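Local coordinates for putative lipoprotein (Bacteroides fragilis, PDB 3QNK) that probably binds glycans at the cell surface as an outer-membrane lipoprotein of the SusD family, though its own ligand is not established, at residues N45-Q50 with G275-L280; Q37-R42 with F449-F454; E207-G212 with E393-D398. All blocks are in the same frame, centred on the assembly; numbering follows the deposited sequence.

Interaction 1 (N45-Q50 with G275-L280)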
ATOM      1  N   ASN B  45       1.987 -27.951   2.381  1.00 44.74           N
ATOM      2  CA  ASN B  45       1.950 -28.043   3.846  1.00 44.19           C
ATOM      3  C   ASN B  45       0.630 -27.582   4.434  1.00 50.04           C
ATOM      4  O   ASN B  45       0.318 -27.939   5.579  1.00 50.67           O
ATOM      5  CB  ASN B  45       3.065 -27.223   4.481  1.00 41.06           C
ATOM      6  CG  ASN B  45       4.392 -27.911   4.473  1.00 48.64           C
ATOM      7  OD1 ASN B  45       4.538 -29.049   4.019  1.00 39.76           O
ATOM      8  ND2 ASN B  45       5.388 -27.225   4.962  1.00 37.75           N
ATOM      9  N   SER B  46      -0.129 -26.742   3.686  1.00 45.25           N
ATOM     10  CA  SER B  46      -1.338 -26.172   4.241  1.00 43.72           C
ATOM     11  C   SER B  46      -2.415 -25.898   3.220  1.00 47.79           C
ATOM     12  O   SER B  46      -2.113 -25.498   2.097  1.00 47.90           O
ATOM     13  CB  SER B  46      -1.002 -24.859   4.960  1.00 43.38           C
ATOM     14  OG  SER B  46      -2.140 -24.242   5.541  1.00 54.70           O
ATOM     15  N   VAL B  47      -3.687 -26.080   3.653  1.00 42.99           N
ATOM     16  CA  VAL B  47      -4.919 -25.678   2.978  1.00 42.56           C
ATOM     17  C   VAL B  47      -5.574 -24.696   3.957  1.00 48.52           C
ATOM     18  O   VAL B  47      -5.981 -25.109   5.048  1.00 49.93           O
ATOM     19  CB  VAL B  47      -5.864 -26.851   2.573  1.00 46.18           C
ATOM     20  CG1 VAL B  47      -7.184 -26.327   2.002  1.00 44.62           C
ATOM     21  CG2 VAL B  47      -5.190 -27.832   1.602  1.00 45.93           C
ATOM     22  N   SER B  48      -5.602 -23.402   3.613  1.00 45.34           N
ATOM     23  CA  SER B  48      -6.152 -22.348   4.489  1.00 45.93           C
ATOM     24  C   SER B  48      -7.607 -22.588   4.903  1.00 51.54           C
ATOM     25  O   SER B  48      -8.431 -23.011   4.091  1.00 52.59           O
ATOM     26  CB  SER B  48      -6.070 -20.983   3.804  1.00 47.81           C
ATOM     27  OG  SER B  48      -6.526 -19.914   4.617  1.00 56.04           O
ATOM     28  N   ALA B  49      -7.930 -22.243   6.157  1.00 47.03           N
ATOM     29  CA  ALA B  49      -9.297 -22.255   6.668  1.00 46.88           C
ATOM     30  C   ALA B  49     -10.143 -21.227   5.872  1.00 48.30           C
ATOM     31  O   ALA B  49     -11.385 -21.223   5.990  1.00 49.25           O
ATOM     32  CB  ALA B  49      -9.296 -21.908   8.150  1.00 48.33           C
ATOM     33  N   GLN B  50      -9.446 -20.370   5.045  1.00 40.40           N
ATOM     34  CA  GLN B  50     -10.039 -19.348   4.179  1.00 40.59           C
ATOM     35  C   GLN B  50     -10.011 -19.762   2.707  1.00 46.95           C
ATOM     36  O   GLN B  50     -10.223 -18.910   1.839  1.00 47.52           O
ATOM     37  CB  GLN B  50      -9.345 -17.991   4.335  1.00 41.28           C
ATOM     38  CG  GLN B  50      -9.721 -17.247   5.599  1.00 46.11           C
ATOM     39  CD  GLN B  50      -9.097 -17.827   6.845  1.00 60.23           C
ATOM     40  OE1 GLN B  50      -7.849 -18.003   6.973  1.00 63.64           O
ATOM     41  NE2 GLN B  50      -9.969 -18.147   7.785  1.00 38.68           N
ATOM     42  N   GLY B 275      -3.915 -24.699   7.746  1.00 49.56           N
ATOM     43  CA  GLY B 275      -4.530 -26.004   7.913  1.00 48.18           C
ATOM     44  C   GLY B 275      -3.569 -27.082   7.462  1.00 46.57           C
ATOM     45  O   GLY B 275      -3.557 -27.434   6.279  1.00 42.52           O
ATOM     46  N   PRO B 276      -2.706 -27.592   8.369  1.00 43.17           N
ATOM     47  CA  PRO B 276      -1.771 -28.663   7.969  1.00 43.47           C
ATOM     48  C   PRO B 276      -2.505 -29.783   7.203  1.00 50.79           C
ATOM     49  O   PRO B 276      -3.633 -30.127   7.559  1.00 50.77           O
ATOM     50  CB  PRO B 276      -1.213 -29.161   9.306  1.00 44.63           C
ATOM     51  CG  PRO B 276      -1.346 -28.013  10.229  1.00 48.07           C
ATOM     52  CD  PRO B 276      -2.570 -27.269   9.803  1.00 44.26           C
ATOM     53  N   THR B 277      -1.896 -30.307   6.125  1.00 46.10           N
ATOM     54  CA  THR B 277      -2.503 -31.335   5.276  1.00 44.49           C
ATOM     55  C   THR B 277      -2.235 -32.737   5.788  1.00 48.03           C
ATOM     56  O   THR B 277      -1.292 -32.983   6.546  1.00 47.43           O
ATOM     57  CB  THR B 277      -1.899 -31.249   3.884  1.00 45.45           C
ATOM     58  OG1 THR B 277      -0.478 -31.232   4.061  1.00 50.89           O
ATOM     59  CG2 THR B 277      -2.338 -30.034   3.117  1.00 33.66           C
ATOM     60  N   GLN B 278      -2.999 -33.689   5.290  1.00 44.29           N
ATOM     61  CA  GLN B 278      -2.757 -35.066   5.644  1.00 43.10           C
ATOM     62  C   GLN B 278      -1.385 -35.484   5.071  1.00 46.47           C
ATOM     63  O   GLN B 278      -0.669 -36.243   5.714  1.00 47.21           O
ATOM     64  CB  GLN B 278      -3.913 -35.943   5.152  1.00 44.11           C
ATOM     65  CG  GLN B 278      -3.933 -37.330   5.757  1.00 46.19           C
ATOM     66  CD  GLN B 278      -3.754 -37.284   7.250  1.00 51.72           C
ATOM     67  OE1 GLN B 278      -4.402 -36.494   7.957  1.00 44.17           O
ATOM     68  NE2 GLN B 278      -2.802 -38.064   7.738  1.00 39.43           N
ATOM     69  N   GLU B 279      -0.976 -34.885   3.943  1.00 43.98           N
ATOM     70  CA  GLU B 279       0.330 -35.148   3.295  1.00 44.66           C
ATOM     71  C   GLU B 279       1.497 -34.748   4.202  1.00 52.25           C
ATOM     72  O   GLU B 279       2.507 -35.464   4.254  1.00 54.68           O
ATOM     73  CB  GLU B 279       0.447 -34.421   1.953  1.00 44.95           C
ATOM     74  CG  GLU B 279      -0.332 -35.128   0.864  1.00 45.40           C
ATOM     75  CD  GLU B 279      -1.816 -34.839   0.742  1.00 60.07           C
ATOM     76  OE1 GLU B 279      -2.335 -34.005   1.520  1.00 49.53           O
ATOM     77  OE2 GLU B 279      -2.464 -35.478  -0.121  1.00 54.63           O
ATOM     78  N   LEU B 280       1.346 -33.633   4.928  1.00 47.63           N
ATOM     79  CA  LEU B 280       2.356 -33.225   5.882  1.00 47.86           C
ATOM     80  C   LEU B 280       2.299 -34.116   7.119  1.00 54.32           C
ATOM     81  O   LEU B 280       3.354 -34.521   7.608  1.00 55.69           O
ATOM     82  CB  LEU B 280       2.213 -31.751   6.291  1.00 46.81           C
ATOM     83  CG  LEU B 280       3.147 -31.259   7.391  1.00 49.70           C
ATOM     84  CD1 LEU B 280       4.648 -31.361   6.984  1.00 48.85           C
ATOM     85  CD2 LEU B 280       2.778 -29.872   7.809  1.00 48.58           C
TER

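Interaction 2 (Q37-R42 with F449-F454)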
ATOM      1  N   GLN B  37       0.386 -16.017   6.347  1.00 45.22           N
ATOM      2  CA  GLN B  37       1.297 -17.025   5.781  1.00 43.51           C
ATOM      3  C   GLN B  37       0.738 -17.570   4.477  1.00 45.71           C
ATOM      4  O   GLN B  37       0.500 -18.774   4.327  1.00 44.93           O
ATOM      5  CB  GLN B  37       1.554 -18.139   6.801  1.00 44.98           C
ATOM      6  CG  GLN B  37       2.468 -17.719   7.957  1.00 56.03           C
ATOM      7  CD  GLN B  37       3.894 -17.591   7.505  1.00 71.36           C
ATOM      8  OE1 GLN B  37       4.544 -18.590   7.120  1.00 65.09           O
ATOM      9  NE2 GLN B  37       4.371 -16.341   7.478  1.00 61.04           N
ATOM     10  N   LEU B  38       0.507 -16.652   3.533  1.00 41.69           N
ATOM     11  CA  LEU B  38      -0.120 -16.970   2.278  1.00 40.77           C
ATOM     12  C   LEU B  38       0.749 -17.864   1.431  1.00 45.86           C
ATOM     13  O   LEU B  38       0.230 -18.843   0.896  1.00 48.52           O
ATOM     14  CB  LEU B  38      -0.563 -15.710   1.547  1.00 41.19           C
ATOM     15  CG  LEU B  38      -1.750 -14.954   2.202  1.00 46.49           C
ATOM     16  CD1 LEU B  38      -2.267 -13.899   1.281  1.00 47.16           C
ATOM     17  CD2 LEU B  38      -2.918 -15.905   2.568  1.00 45.28           C
ATOM     18  N   GLN B  39       2.055 -17.638   1.390  1.00 40.61           N
ATOM     19  CA  GLN B  39       2.996 -18.509   0.658  1.00 38.91           C
ATOM     20  C   GLN B  39       2.942 -19.967   1.162  1.00 44.30           C
ATOM     21  O   GLN B  39       2.999 -20.872   0.332  1.00 43.84           O
ATOM     22  CB  GLN B  39       4.439 -17.972   0.751  1.00 39.31           C
ATOM     23  CG  GLN B  39       4.629 -16.629   0.061  1.00 35.99           C
ATOM     24  CD  GLN B  39       4.512 -16.735  -1.429  1.00 45.26           C
ATOM     25  OE1 GLN B  39       3.450 -17.054  -2.005  1.00 40.02           O
ATOM     26  NE2 GLN B  39       5.610 -16.442  -2.073  1.00 32.26           N
ATOM     27  N   GLU B  40       2.808 -20.191   2.508  1.00 41.69           N
ATOM     28  CA  GLU B  40       2.704 -21.536   3.083  1.00 41.65           C
ATOM     29  C   GLU B  40       1.391 -22.204   2.658  1.00 46.68           C
ATOM     30  O   GLU B  40       1.366 -23.410   2.408  1.00 45.37           O
ATOM     31  CB  GLU B  40       2.813 -21.508   4.615  1.00 43.40           C
ATOM     32  CG  GLU B  40       3.210 -22.851   5.211  1.00 48.88           C
ATOM     33  CD  GLU B  40       4.673 -23.269   5.182  1.00 65.29           C
ATOM     34  OE1 GLU B  40       5.521 -22.552   4.595  1.00 69.23           O
ATOM     35  OE2 GLU B  40       4.961 -24.349   5.750  1.00 46.81           O
ATOM     36  N   ASN B  41       0.305 -21.393   2.552  1.00 42.64           N
ATOM     37  CA  ASN B  41      -1.014 -21.823   2.123  1.00 40.53           C
ATOM     38  C   ASN B  41      -1.034 -22.011   0.602  1.00 45.27           C
ATOM     39  O   ASN B  41      -2.071 -22.391   0.024  1.00 45.82           O
ATOM     40  CB  ASN B  41      -2.047 -20.794   2.572  1.00 38.62           C
ATOM     41  CG  ASN B  41      -2.357 -20.849   4.027  1.00 46.05           C
ATOM     42  OD1 ASN B  41      -2.836 -21.861   4.543  1.00 41.89           O
ATOM     43  ND2 ASN B  41      -2.108 -19.751   4.725  1.00 43.58           N
ATOM     44  N   ARG B  42       0.113 -21.692  -0.059  1.00 41.70           N
ATOM     45  CA  ARG B  42       0.272 -21.883  -1.510  1.00 40.89           C
ATOM     46  C   ARG B  42       1.273 -23.009  -1.717  1.00 42.33           C
ATOM     47  O   ARG B  42       1.889 -23.102  -2.763  1.00 45.07           O
ATOM     48  CB  ARG B  42       0.632 -20.571  -2.263  1.00 39.51           C
ATOM     49  CG  ARG B  42      -0.482 -19.547  -2.086  1.00 36.38           C
ATOM     50  CD  ARG B  42      -0.419 -18.347  -2.961  1.00 29.95           C
ATOM     51  NE  ARG B  42       0.345 -17.273  -2.344  1.00 43.95           N
ATOM     52  CZ  ARG B  42      -0.113 -16.055  -2.053  1.00 53.68           C
ATOM     53  NH1 ARG B  42      -1.356 -15.713  -2.359  1.00 23.92           N
ATOM     54  NH2 ARG B  42       0.682 -15.162  -1.478  1.00 46.24           N
ATOM     55  N   PHE B 449       5.818 -24.400   8.483  1.00 42.01           N
ATOM     56  CA  PHE B 449       5.118 -23.183   8.958  1.00 41.22           C
ATOM     57  C   PHE B 449       6.076 -22.067   9.267  1.00 48.98           C
ATOM     58  O   PHE B 449       5.722 -21.130   9.992  1.00 50.77           O
ATOM     59  CB  PHE B 449       4.160 -23.456  10.142  1.00 41.83           C
ATOM     60  CG  PHE B 449       3.284 -24.626   9.793  1.00 42.27           C
ATOM     61  CD1 PHE B 449       2.414 -24.560   8.701  1.00 44.17           C
ATOM     62  CD2 PHE B 449       3.439 -25.854  10.445  1.00 42.14           C
ATOM     63  CE1 PHE B 449       1.673 -25.678   8.306  1.00 43.92           C
ATOM     64  CE2 PHE B 449       2.722 -26.975  10.032  1.00 44.29           C
ATOM     65  CZ  PHE B 449       1.820 -26.873   8.985  1.00 42.53           C
ATOM     66  N   GLU B 450       7.267 -22.115   8.656  1.00 45.53           N
ATOM     67  CA  GLU B 450       8.274 -21.067   8.842  1.00 45.37           C
ATOM     68  C   GLU B 450       8.569 -20.365   7.534  1.00 51.11           C
ATOM     69  O   GLU B 450       9.664 -19.854   7.361  1.00 51.34           O
ATOM     70  CB  GLU B 450       9.538 -21.628   9.469  1.00 46.08           C
ATOM     71  CG  GLU B 450       9.379 -21.831  10.962  1.00 50.33           C
ATOM     72  CD  GLU B 450      10.655 -22.328  11.600  1.00 60.99           C
ATOM     73  OE1 GLU B 450      11.466 -21.493  12.069  1.00 65.28           O
ATOM     74  OE2 GLU B 450      10.877 -23.558  11.548  1.00 47.24           O
ATOM     75  N   GLU B 451       7.575 -20.320   6.630  1.00 49.51           N
ATOM     76  CA  GLU B 451       7.610 -19.629   5.338  1.00 50.76           C
ATOM     77  C   GLU B 451       8.773 -20.099   4.432  1.00 57.09           C
ATOM     78  O   GLU B 451       9.361 -19.278   3.716  1.00 60.38           O
ATOM     79  CB  GLU B 451       7.649 -18.086   5.535  1.00 52.55           C
ATOM     80  CG  GLU B 451       6.773 -17.350   4.533  1.00 68.94           C
ATOM     81  CD  GLU B 451       6.795 -15.827   4.512  1.00 97.44           C
ATOM     82  OE1 GLU B 451       6.828 -15.200   5.606  1.00 71.22           O
ATOM     83  OE2 GLU B 451       6.700 -15.269   3.387  1.00 87.41           O
ATOM     84  N   GLN B 452       9.061 -21.417   4.401  1.00 51.08           N
ATOM     85  CA  GLN B 452      10.149 -21.909   3.542  1.00 49.82           C
ATOM     86  C   GLN B 452       9.697 -22.893   2.480  1.00 51.32           C
ATOM     87  O   GLN B 452      10.266 -22.913   1.406  1.00 50.89           O
ATOM     88  CB  GLN B 452      11.234 -22.578   4.395  1.00 51.96           C
ATOM     89  CG  GLN B 452      12.182 -21.627   5.100  1.00 54.31           C
ATOM     90  CD  GLN B 452      13.597 -22.110   5.027  1.00 80.32           C
ATOM     91  OE1 GLN B 452      14.133 -22.499   3.954  1.00 80.75           O
ATOM     92  NE2 GLN B 452      14.256 -21.985   6.153  1.00 64.90           N
ATOM     93  N   ARG B 453       8.684 -23.714   2.773  1.00 48.65           N
ATOM     94  CA  ARG B 453       8.201 -24.771   1.895  1.00 47.21           C
ATOM     95  C   ARG B 453       7.950 -24.300   0.474  1.00 53.87           C
ATOM     96  O   ARG B 453       8.311 -24.994  -0.485  1.00 57.22           O
ATOM     97  CB  ARG B 453       6.922 -25.407   2.468  1.00 45.77           C
ATOM     98  CG  ARG B 453       6.410 -26.630   1.702  1.00 47.30           C
ATOM     99  CD  ARG B 453       7.496 -27.658   1.562  1.00 43.55           C
ATOM    100  NE  ARG B 453       7.021 -28.819   0.842  1.00 36.30           N
ATOM    101  CZ  ARG B 453       7.753 -29.894   0.621  1.00 50.19           C
ATOM    102  NH1 ARG B 453       9.010 -29.951   1.048  1.00 47.99           N
ATOM    103  NH2 ARG B 453       7.235 -30.931  -0.012  1.00 36.40           N
ATOM    104  N   PHE B 454       7.332 -23.142   0.329  1.00 46.55           N
ATOM    105  CA  PHE B 454       6.970 -22.630  -0.971  1.00 43.19           C
ATOM    106  C   PHE B 454       8.245 -22.402  -1.806  1.00 49.88           C
ATOM    107  O   PHE B 454       8.273 -22.740  -2.982  1.00 52.01           O
ATOM    108  CB  PHE B 454       6.139 -21.344  -0.770  1.00 43.74           C
ATOM    109  CG  PHE B 454       5.838 -20.589  -2.030  1.00 42.80           C
ATOM    110  CD1 PHE B 454       6.824 -19.813  -2.651  1.00 43.43           C
ATOM    111  CD2 PHE B 454       4.596 -20.685  -2.627  1.00 41.76           C
ATOM    112  CE1 PHE B 454       6.562 -19.167  -3.842  1.00 43.16           C
ATOM    113  CE2 PHE B 454       4.353 -20.091  -3.858  1.00 43.82           C
ATOM    114  CZ  PHE B 454       5.329 -19.338  -4.456  1.00 42.27           C
TER

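Interaction 3 (E207-G212 with E393-D398)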
ATOM      1  N   GLU B 207      31.352 -20.476   9.380  1.00 64.34           N
ATOM      2  CA  GLU B 207      31.488 -19.246  10.133  1.00 64.04           C
ATOM      3  C   GLU B 207      30.492 -19.166  11.291  1.00 66.13           C
ATOM      4  O   GLU B 207      30.872 -18.768  12.385  1.00 68.82           O
ATOM      5  CB  GLU B 207      31.347 -18.034   9.207  1.00 64.82           C
ATOM      6  CG  GLU B 207      32.544 -17.852   8.291  1.00 70.96           C
ATOM      7  CD  GLU B 207      33.903 -17.815   8.956  1.00 83.98           C
ATOM      8  OE1 GLU B 207      34.044 -17.170  10.022  1.00 83.58           O
ATOM      9  OE2 GLU B 207      34.830 -18.443   8.399  1.00 74.40           O
ATOM     10  N   VAL B 208      29.245 -19.580  11.071  1.00 59.28           N
ATOM     11  CA  VAL B 208      28.189 -19.548  12.089  1.00 57.73           C
ATOM     12  C   VAL B 208      28.485 -20.570  13.220  1.00 63.29           C
ATOM     13  O   VAL B 208      28.204 -20.293  14.403  1.00 63.66           O
ATOM     14  CB  VAL B 208      26.803 -19.762  11.445  1.00 58.08           C
ATOM     15  CG1 VAL B 208      25.681 -19.571  12.465  1.00 57.22           C
ATOM     16  CG2 VAL B 208      26.612 -18.821  10.271  1.00 56.72           C
ATOM     17  N   TYR B 209      29.119 -21.714  12.856  1.00 58.92           N
ATOM     18  CA  TYR B 209      29.477 -22.752  13.822  1.00 58.81           C
ATOM     19  C   TYR B 209      30.475 -22.236  14.876  1.00 66.34           C
ATOM     20  O   TYR B 209      30.531 -22.763  15.997  1.00 68.30           O
ATOM     21  CB  TYR B 209      30.063 -23.980  13.113  1.00 58.33           C
ATOM     22  CG  TYR B 209      29.108 -24.740  12.213  1.00 56.57           C
ATOM     23  CD1 TYR B 209      27.816 -25.062  12.636  1.00 56.12           C
ATOM     24  CD2 TYR B 209      29.520 -25.210  10.969  1.00 57.11           C
ATOM     25  CE1 TYR B 209      26.950 -25.802  11.825  1.00 54.79           C
ATOM     26  CE2 TYR B 209      28.649 -25.912  10.133  1.00 56.86           C
ATOM     27  CZ  TYR B 209      27.367 -26.216  10.568  1.00 61.43           C
ATOM     28  OH  TYR B 209      26.527 -26.930   9.739  1.00 57.53           O
ATOM     29  N   LYS B 210      31.234 -21.191  14.521  1.00 61.82           N
ATOM     30  CA  LYS B 210      32.242 -20.576  15.370  1.00 63.59           C
ATOM     31  C   LYS B 210      31.672 -19.458  16.275  1.00 70.14           C
ATOM     32  O   LYS B 210      32.358 -19.030  17.214  1.00 73.48           O
ATOM     33  CB  LYS B 210      33.367 -19.979  14.484  1.00 65.92           C
ATOM     34  CG  LYS B 210      34.131 -20.989  13.637  1.00 75.60           C
ATOM     35  CD  LYS B 210      35.109 -20.295  12.690  1.00 85.92           C
ATOM     36  CE  LYS B 210      35.493 -21.188  11.529  1.00107.16           C
ATOM     37  NZ  LYS B 210      36.276 -20.446  10.502  1.00117.35           N
ATOM     38  N   LEU B 211      30.444 -18.995  16.003  1.00 63.99           N
ATOM     39  CA  LEU B 211      29.866 -17.839  16.687  1.00 63.63           C
ATOM     40  C   LEU B 211      29.070 -18.141  17.976  1.00 67.05           C
ATOM     41  O   LEU B 211      28.360 -17.251  18.482  1.00 66.59           O
ATOM     42  CB  LEU B 211      29.000 -17.048  15.692  1.00 62.25           C
ATOM     43  CG  LEU B 211      29.818 -16.366  14.606  1.00 65.95           C
ATOM     44  CD1 LEU B 211      28.949 -15.847  13.506  1.00 63.26           C
ATOM     45  CD2 LEU B 211      30.739 -15.294  15.183  1.00 68.16           C
ATOM     46  N   GLY B 212      29.263 -19.337  18.536  1.00 62.02           N
ATOM     47  CA  GLY B 212      28.614 -19.725  19.780  1.00 61.55           C
ATOM     48  C   GLY B 212      27.103 -19.897  19.769  1.00 66.31           C
ATOM     49  O   GLY B 212      26.447 -19.672  20.789  1.00 66.08           O
ATOM     50  N   GLU B 393      18.869 -24.179  10.651  1.00 48.44           N
ATOM     51  CA  GLU B 393      19.019 -23.970   9.220  1.00 47.04           C
ATOM     52  C   GLU B 393      20.461 -24.112   8.758  1.00 54.64           C
ATOM     53  O   GLU B 393      20.689 -24.590   7.642  1.00 55.87           O
ATOM     54  CB  GLU B 393      18.505 -22.595   8.835  1.00 47.42           C
ATOM     55  CG  GLU B 393      17.875 -22.595   7.465  1.00 57.27           C
ATOM     56  CD  GLU B 393      17.448 -21.231   6.973  1.00 75.76           C
ATOM     57  OE1 GLU B 393      16.638 -20.564   7.669  1.00 51.97           O
ATOM     58  OE2 GLU B 393      17.921 -20.842   5.878  1.00 64.40           O
ATOM     59  N   ILE B 394      21.438 -23.682   9.593  1.00 50.86           N
ATOM     60  CA  ILE B 394      22.855 -23.769   9.263  1.00 51.40           C
ATOM     61  C   ILE B 394      23.177 -25.227   8.930  1.00 55.94           C
ATOM     62  O   ILE B 394      23.703 -25.499   7.858  1.00 56.69           O
ATOM     63  CB  ILE B 394      23.722 -23.194  10.414  1.00 56.10           C
ATOM     64  CG1 ILE B 394      23.299 -21.747  10.772  1.00 57.31           C
ATOM     65  CG2 ILE B 394      25.227 -23.313  10.170  1.00 55.72           C
ATOM     66  CD1 ILE B 394      23.261 -20.729   9.629  1.00 51.97           C
ATOM     67  N   TYR B 395      22.737 -26.157   9.779  1.00 51.76           N
ATOM     68  CA  TYR B 395      22.971 -27.579   9.607  1.00 50.98           C
ATOM     69  C   TYR B 395      22.357 -28.126   8.320  1.00 52.62           C
ATOM     70  O   TYR B 395      23.025 -28.873   7.590  1.00 53.08           O
ATOM     71  CB  TYR B 395      22.424 -28.342  10.806  1.00 51.67           C
ATOM     72  CG  TYR B 395      23.201 -28.076  12.072  1.00 54.25           C
ATOM     73  CD1 TYR B 395      24.388 -28.747  12.335  1.00 56.62           C
ATOM     74  CD2 TYR B 395      22.747 -27.154  13.013  1.00 55.20           C
ATOM     75  CE1 TYR B 395      25.113 -28.505  13.494  1.00 58.29           C
ATOM     76  CE2 TYR B 395      23.467 -26.901  14.181  1.00 56.94           C
ATOM     77  CZ  TYR B 395      24.653 -27.580  14.415  1.00 63.99           C
ATOM     78  OH  TYR B 395      25.381 -27.384  15.560  1.00 63.04           O
ATOM     79  N   LEU B 396      21.112 -27.736   8.027  1.00 45.87           N
ATOM     80  CA  LEU B 396      20.372 -28.224   6.865  1.00 43.51           C
ATOM     81  C   LEU B 396      20.859 -27.592   5.551  1.00 48.50           C
ATOM     82  O   LEU B 396      20.945 -28.303   4.559  1.00 47.43           O
ATOM     83  CB  LEU B 396      18.861 -28.029   7.071  1.00 42.33           C
ATOM     84  CG  LEU B 396      18.238 -29.001   8.094  1.00 46.12           C
ATOM     85  CD1 LEU B 396      16.817 -28.656   8.408  1.00 44.92           C
ATOM     86  CD2 LEU B 396      18.299 -30.417   7.610  1.00 47.81           C
ATOM     87  N   ASN B 397      21.262 -26.304   5.559  1.00 47.49           N
ATOM     88  CA  ASN B 397      21.860 -25.646   4.393  1.00 48.10           C
ATOM     89  C   ASN B 397      23.204 -26.290   4.082  1.00 54.11           C
ATOM     90  O   ASN B 397      23.522 -26.530   2.923  1.00 55.66           O
ATOM     91  CB  ASN B 397      22.044 -24.142   4.646  1.00 48.36           C
ATOM     92  CG  ASN B 397      20.758 -23.359   4.785  1.00 57.30           C
ATOM     93  OD1 ASN B 397      19.661 -23.868   4.582  1.00 45.63           O
ATOM     94  ND2 ASN B 397      20.872 -22.088   5.116  1.00 50.46           N
ATOM     95  N   ASP B 398      23.974 -26.600   5.135  1.00 51.22           N
ATOM     96  CA  ASP B 398      25.266 -27.262   5.051  1.00 52.86           C
ATOM     97  C   ASP B 398      25.084 -28.689   4.497  1.00 55.46           C
ATOM     98  O   ASP B 398      25.804 -29.070   3.572  1.00 54.60           O
ATOM     99  CB  ASP B 398      25.945 -27.287   6.444  1.00 56.55           C
ATOM    100  CG  ASP B 398      27.460 -27.469   6.466  1.00 68.74           C
ATOM    101  OD1 ASP B 398      28.106 -27.212   5.427  1.00 70.10           O
ATOM    102  OD2 ASP B 398      28.005 -27.835   7.542  1.00 71.41           O
TER

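Interaction 1 (N45-Q50 with G275-L280)
A single beta bridge between Ser46 and Pro276 joins the loop that precedes helix 55-58 to the turn leading into helix 278-283. Val47 N gives the most direct of its bonds, reaching Gly275 O at 3.0 Å with an N-H...O angle of 167°. Thr277 N binds Asn45 O at 3.3 Å, the longer of the two. With one donor on each segment, Ser46 and Pro276 form a non-hydrogen-bonded antiparallel pair, which asks no N-H of the proline. Gly275 N turns to a side chain, bonding Ser46 OG at 2.9 Å. Serine suits the place because its hydroxyl accepts this N-H while also bonding Asn41 OD1. Gly275, with no side chain, lets the backbones come close, its CA 3.3 Å from Val47 O. Thr277 serves as the N-cap of helix 278-283: OG1 accepts from Leu280 N at 3.1 Å and is also bonded to Asp44 O. With OG1 turned between backbone N and carbonyl carbon (chi1 50°), the CG2 methyl is left to meet Val47 CG2 at 3.9 Å, the two side chains crossing nearly at right angles. Val47 also rests on Leu470 and Thr486 of two neighbouring strands. Leu280 crosses the Asn45 side chain at a slant, CD1 lying 3.8 Å from OD1. That oxygen takes its hydrogen bond from Arg444 NE, while Leu280 packs against Arg444 and Ile445 of helix 432-446.

Interaction 2 (Q37-R42 with F449-F454)
Glu40 OE2 is gripped by two N-H groups, the backbone N of Phe449 at 2.9 Å and the side-chain amide of Asn45. Phe449 N comes from above the carboxylate plane, at an N-H...O angle of 152°. Two donors on a buried oxygen would be expected to favour the charged form of the glutamate. With CG swung opposite the backbone N (chi1 -159°) and the chain then bent at chi2, the carboxylate is carried to the turn at 449-451, where OE1 also lies 3.8 Å from Arg453 CB.

A second group is built on Gln39 and Phe454. The amide of Gln39 lies over one face of the ring, NE2 3.4 Å from Phe454 CE1 and displaced toward the rim, with the two planes 32° apart. Both ends of this amide are fixed: NE2 bonds Tyr455 OH, and OE1 accepts from Arg42 NE at 3.1 Å in the carbonyl plane. A glutamine suits this place because one flat group can donate, accept and cover a ring at once. Arg42 contributes its carbonyl O near the plane of the same ring, 3.6 Å from CD2 of Phe454, and its guanidinium continues to a salt bridge with Asp74.

Farther along, Gln37 NE2 bonds Glu451 OE1 at 3.3 Å, its other partner being Asp34 O. The Glu451 side chain is about 3 Å from a phosphate ion that most likely came with the crystallisation medium. Gln37 and Glu451 both touch Trp386 of strand 384-387, Gln452 leans on helix 181-194, and Arg453, salt-bridged to Asp44, starts helix 453-460 beside the loop.

Interaction 3 (E207-G212 with E393-D398)
Apolar contact begins where Val208 of helix 198-209 faces Ile394 on helix 391-405. Val208 CG1 comes within 3.6 Å of Ile394 CG1, and both valine methyls reach Ile394 CD1. The other branch of the isoleucine, CG2, lies 3.5 Å from Tyr209 CE1, so this beta-branched residue serves two neighbours at once, CG1 and CD1 toward the valine and CG2 toward the tyrosine. Ile394 also touches Cys205 and, on helix 181-194, Ala186.

The aromatic contact is between Tyr209 and Tyr395. Their rings are 5.2 Å apart between centroids, with planes at 51°, an oblique pairing. Tyr209 CE1 sits over one face of the Tyr395 ring, toward its rim, 3.7 Å from CE1 of Tyr395. Tyr395 also pairs edge-to-face with Tyr391, one turn earlier in the same helix, and packs on Met417 and Ile418 of helix 408-420.

One hydrogen bond supplies the polar part. Tyr209 OH donates to Asp398 OD2 at 2.8 Å, meeting the carboxylate on its anti side, though tilted out of the carboxylate plane, and OD2 lies close to the plane of the phenol ring at its edge. The Tyr209 ring leaves its backbone on the side away from the carbonyl carbon (chi1 -66°) and reaches across the helix 391-405 surface, past Ile394 to Asp398. Tyrosine suits this path, with a ring to pack against Ile394 and Tyr395 and a hydroxyl at the far end for the acid. The other carboxylate oxygen, Asp398 OD1, is salt-bridged to Arg402 NE, a turn farther on, so the acceptor is itself held in place.

Helix against helix through mixed aliphatic and aromatic side chains, with one hydrogen bond beside them, is in keeping with the alpha-alpha superhelix of this SusD-family protein.

Overall arrangement
Interactions 1 and 2 form a continuous patch, their centres 10 Å apart, because both draw on the loop between helices 17-29 and 55-58. Ser46 OG meets Asn41 OD1 at 2.7 Å, Asn45 ND2 meets Glu40 OE2 at 3.0 Å, and Leu280 packs on Phe449. The segment 449-454 then leads on to interaction 3, whose centre is 23 Å from that of interaction 2: Gln452 NE2 packs 3.2 Å from Glu393 OE1. Interactions 1 and 3 lie on opposite sides of the chain's centre, about 12 Å apart at their nearest atoms. The bound phosphate and acetate lie near interaction 2, although no functional site is established there.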